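Local atomic coordinates of N-alpha-acetyltransferase 30 (Saccharomyces cerevisiae, PDB entry 6YGA), a protein that catalyses, as the catalytic subunit of the NatC complex, acetylation of protein N-termini that begin with methionine followed by leucine, isoleucine or phenylalanine, using acetyl-CoA. Residues A[141-144]-A[145-149]. Residues are numbered along the deposited sequence; the frame is centred on the assembly and turned at random.
Sequences MFRY and YLNEG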
HETATM    1  N   MSE A 141      -3.172  -0.039   5.653  1.00 40.08           N
HETATM    2  CA  MSE A 141      -1.872   0.208   5.034  1.00 39.22           C
HETATM    3  C   MSE A 141      -1.340  -1.042   4.339  1.00 38.00           C
HETATM    4  O   MSE A 141      -1.164  -2.085   4.965  1.00 37.89           O
HETATM    5  CB  MSE A 141      -0.869   0.711   6.076  1.00 39.06           C
HETATM    6  CG  MSE A 141      -1.259   2.039   6.712  1.00 42.09           C
HETATM    7 SE   MSE A 141      -2.565   1.868   8.152  0.60 46.29          SE
HETATM    8  CE  MSE A 141      -1.351   1.939   9.675  1.00 43.53           C
ATOM      9  N   PHE A 142      -1.086  -0.916   3.038  1.00 38.87           N
ATOM     10  CA  PHE A 142      -0.717  -2.053   2.202  1.00 37.76           C
ATOM     11  C   PHE A 142       0.656  -2.592   2.595  1.00 38.58           C
ATOM     12  O   PHE A 142       1.657  -1.869   2.530  1.00 39.48           O
ATOM     13  CB  PHE A 142      -0.738  -1.630   0.736  1.00 40.50           C
ATOM     14  CG  PHE A 142      -0.377  -2.724  -0.226  1.00 43.72           C
ATOM     15  CD1 PHE A 142      -1.303  -3.694  -0.574  1.00 45.25           C
ATOM     16  CD2 PHE A 142       0.881  -2.766  -0.804  1.00 43.74           C
ATOM     17  CE1 PHE A 142      -0.974  -4.697  -1.465  1.00 45.15           C
ATOM     18  CE2 PHE A 142       1.215  -3.762  -1.697  1.00 45.48           C
ATOM     19  CZ  PHE A 142       0.287  -4.731  -2.028  1.00 45.37           C
ATOM     20  N   ARG A 143       0.692  -3.866   2.999  1.00 39.55           N
ATOM     21  CA  ARG A 143       1.931  -4.573   3.346  1.00 41.37           C
ATOM     22  C   ARG A 143       2.741  -3.807   4.391  1.00 42.36           C
ATOM     23  O   ARG A 143       3.972  -3.769   4.351  1.00 40.86           O
ATOM     24  CB  ARG A 143       2.768  -4.861   2.096  1.00 40.99           C
ATOM     25  CG  ARG A 143       2.115  -5.850   1.143  1.00 42.65           C
ATOM     26  CD  ARG A 143       3.038  -6.228  -0.003  1.00 45.54           C
ATOM     27  NE  ARG A 143       4.284  -6.818   0.473  1.00 51.05           N
ATOM     28  CZ  ARG A 143       4.429  -8.100   0.790  1.00 53.35           C
ATOM     29  NH1 ARG A 143       3.402  -8.930   0.684  1.00 53.91           N
ATOM     30  NH2 ARG A 143       5.600  -8.553   1.215  1.00 54.29           N
ATOM     31  N   TYR A 144       2.029  -3.191   5.337  1.00 43.39           N
ATOM     32  CA  TYR A 144       2.680  -2.444   6.408  1.00 43.93           C
ATOM     33  C   TYR A 144       3.576  -3.349   7.244  1.00 47.15           C
ATOM     34  O   TYR A 144       4.635  -2.921   7.719  1.00 48.54           O
ATOM     35  CB  TYR A 144       1.612  -1.775   7.271  1.00 42.70           C
ATOM     36  CG  TYR A 144       2.126  -0.848   8.348  1.00 42.83           C
ATOM     37  CD1 TYR A 144       2.359   0.496   8.083  1.00 43.87           C
ATOM     38  CD2 TYR A 144       2.344  -1.309   9.637  1.00 43.80           C
ATOM     39  CE1 TYR A 144       2.815   1.352   9.070  1.00 45.28           C
ATOM     40  CE2 TYR A 144       2.801  -0.465  10.629  1.00 45.68           C
ATOM     41  CZ  TYR A 144       3.034   0.864  10.341  1.00 47.15           C
ATOM     42  OH  TYR A 144       3.489   1.705  11.330  1.00 51.51           O
ATOM     43  N   TYR A 145       3.171  -4.605   7.432  1.00 48.96           N
ATOM     44  CA  TYR A 145       3.967  -5.594   8.147  1.00 51.08           C
ATOM     45  C   TYR A 145       4.657  -6.570   7.202  1.00 54.51           C
ATOM     46  O   TYR A 145       4.896  -7.724   7.572  1.00 57.18           O
ATOM     47  CB  TYR A 145       3.101  -6.348   9.158  1.00 52.92           C
ATOM     48  CG  TYR A 145       2.568  -5.467  10.263  1.00 52.84           C
ATOM     49  CD1 TYR A 145       3.401  -5.019  11.280  1.00 50.59           C
ATOM     50  CD2 TYR A 145       1.235  -5.077  10.288  1.00 50.47           C
ATOM     51  CE1 TYR A 145       2.925  -4.207  12.290  1.00 51.57           C
ATOM     52  CE2 TYR A 145       0.748  -4.267  11.297  1.00 49.87           C
ATOM     53  CZ  TYR A 145       1.598  -3.834  12.295  1.00 52.26           C
ATOM     54  OH  TYR A 145       1.129  -3.025  13.305  1.00 54.11           O
ATOM     55  N   LEU A 146       4.974  -6.125   5.985  1.00 55.31           N
ATOM     56  CA  LEU A 146       5.773  -6.888   5.021  1.00 56.50           C
ATOM     57  C   LEU A 146       5.059  -8.204   4.734  1.00 54.01           C
ATOM     58  O   LEU A 146       3.886  -8.171   4.324  1.00 51.92           O
ATOM     59  CB  LEU A 146       7.195  -7.008   5.571  1.00 62.19           C
ATOM     60  CG  LEU A 146       7.829  -5.703   6.060  1.00 65.78           C
ATOM     61  CD1 LEU A 146       8.973  -5.987   7.021  1.00 67.92           C
ATOM     62  CD2 LEU A 146       8.307  -4.870   4.881  1.00 66.81           C
ATOM     63  N   ASN A 147       5.692  -9.361   4.938  1.00 55.68           N
ATOM     64  CA  ASN A 147       5.055 -10.637   4.639  1.00 56.19           C
ATOM     65  C   ASN A 147       4.009 -11.035   5.673  1.00 56.25           C
ATOM     66  O   ASN A 147       3.323 -12.042   5.473  1.00 57.23           O
ATOM     67  CB  ASN A 147       6.114 -11.738   4.517  1.00 59.14           C
ATOM     68  CG  ASN A 147       7.135 -11.455   3.420  1.00 60.20           C
ATOM     69  OD1 ASN A 147       6.869 -10.697   2.486  1.00 60.01           O
ATOM     70  ND2 ASN A 147       8.307 -12.072   3.530  1.00 62.89           N
ATOM     71  N   GLU A 148       3.871 -10.287   6.769  1.00 57.89           N
ATOM     72  CA  GLU A 148       2.805 -10.547   7.729  1.00 58.77           C
ATOM     73  C   GLU A 148       1.489  -9.878   7.348  1.00 54.42           C
ATOM     74  O   GLU A 148       0.481 -10.101   8.026  1.00 53.29           O
ATOM     75  CB  GLU A 148       3.235 -10.095   9.127  1.00 63.40           C
ATOM     76  CG  GLU A 148       4.417 -10.877   9.676  1.00 69.91           C
ATOM     77  CD  GLU A 148       4.188 -12.373   9.617  1.00 77.23           C
ATOM     78  OE1 GLU A 148       3.157 -12.842  10.146  1.00 79.00           O
ATOM     79  OE2 GLU A 148       5.031 -13.080   9.025  1.00 82.19           O
ATOM     80  N   GLY A 149       1.473  -9.068   6.298  1.00 52.76           N
ATOM     81  CA  GLY A 149       0.242  -8.533   5.750  1.00 51.65           C
ATOM     82  C   GLY A 149       0.065  -7.049   6.029  1.00 47.82           C
ATOM     83  O   GLY A 149       0.976  -6.343   6.470  1.00 46.95           O
TER
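Tyr145 offers the face of its ring to the edge of Tyr144 in a T-shaped pair, centroids 5.1 Å apart and planes at 80°. Tyr144 CD2 does the touching, lying over the ring centre 3.7 Å from Tyr145 CZ. With CG of Tyr144 anti to the backbone N (chi1 -174°) and that of Tyr145 anti to the carbonyl carbon, the edge of the first ring is set over the face of the second. Both side chains also pack on Glu118 of strand 114-120 and Ala151 of strand 151-157. At Leu146 the backbone N donates to Arg143 O over 3.0 Å, closing a type I turn, and Leu146 O lies over one face of the Arg143 guanidinium. Asn147 OD1 accepts a hydrogen bond from Arg143 NH2 (2.8 Å), in the guanidinium plane; with the arginine chain bent at chi3 (59°), the guanidinium reaches Asn147. OD1 also accepts a hydrogen bond from Gln108 NE2 of the N-alpha-acetyltransferase 35 subunit, so two donors grip it. Gly149 returns its O to Tyr145 N at 3.0 Å. Overlapping type II and type I turns thus shape the connection between antiparallel strands 136-141 and 151-157 of the GNAT fold, at the interface with that subunit.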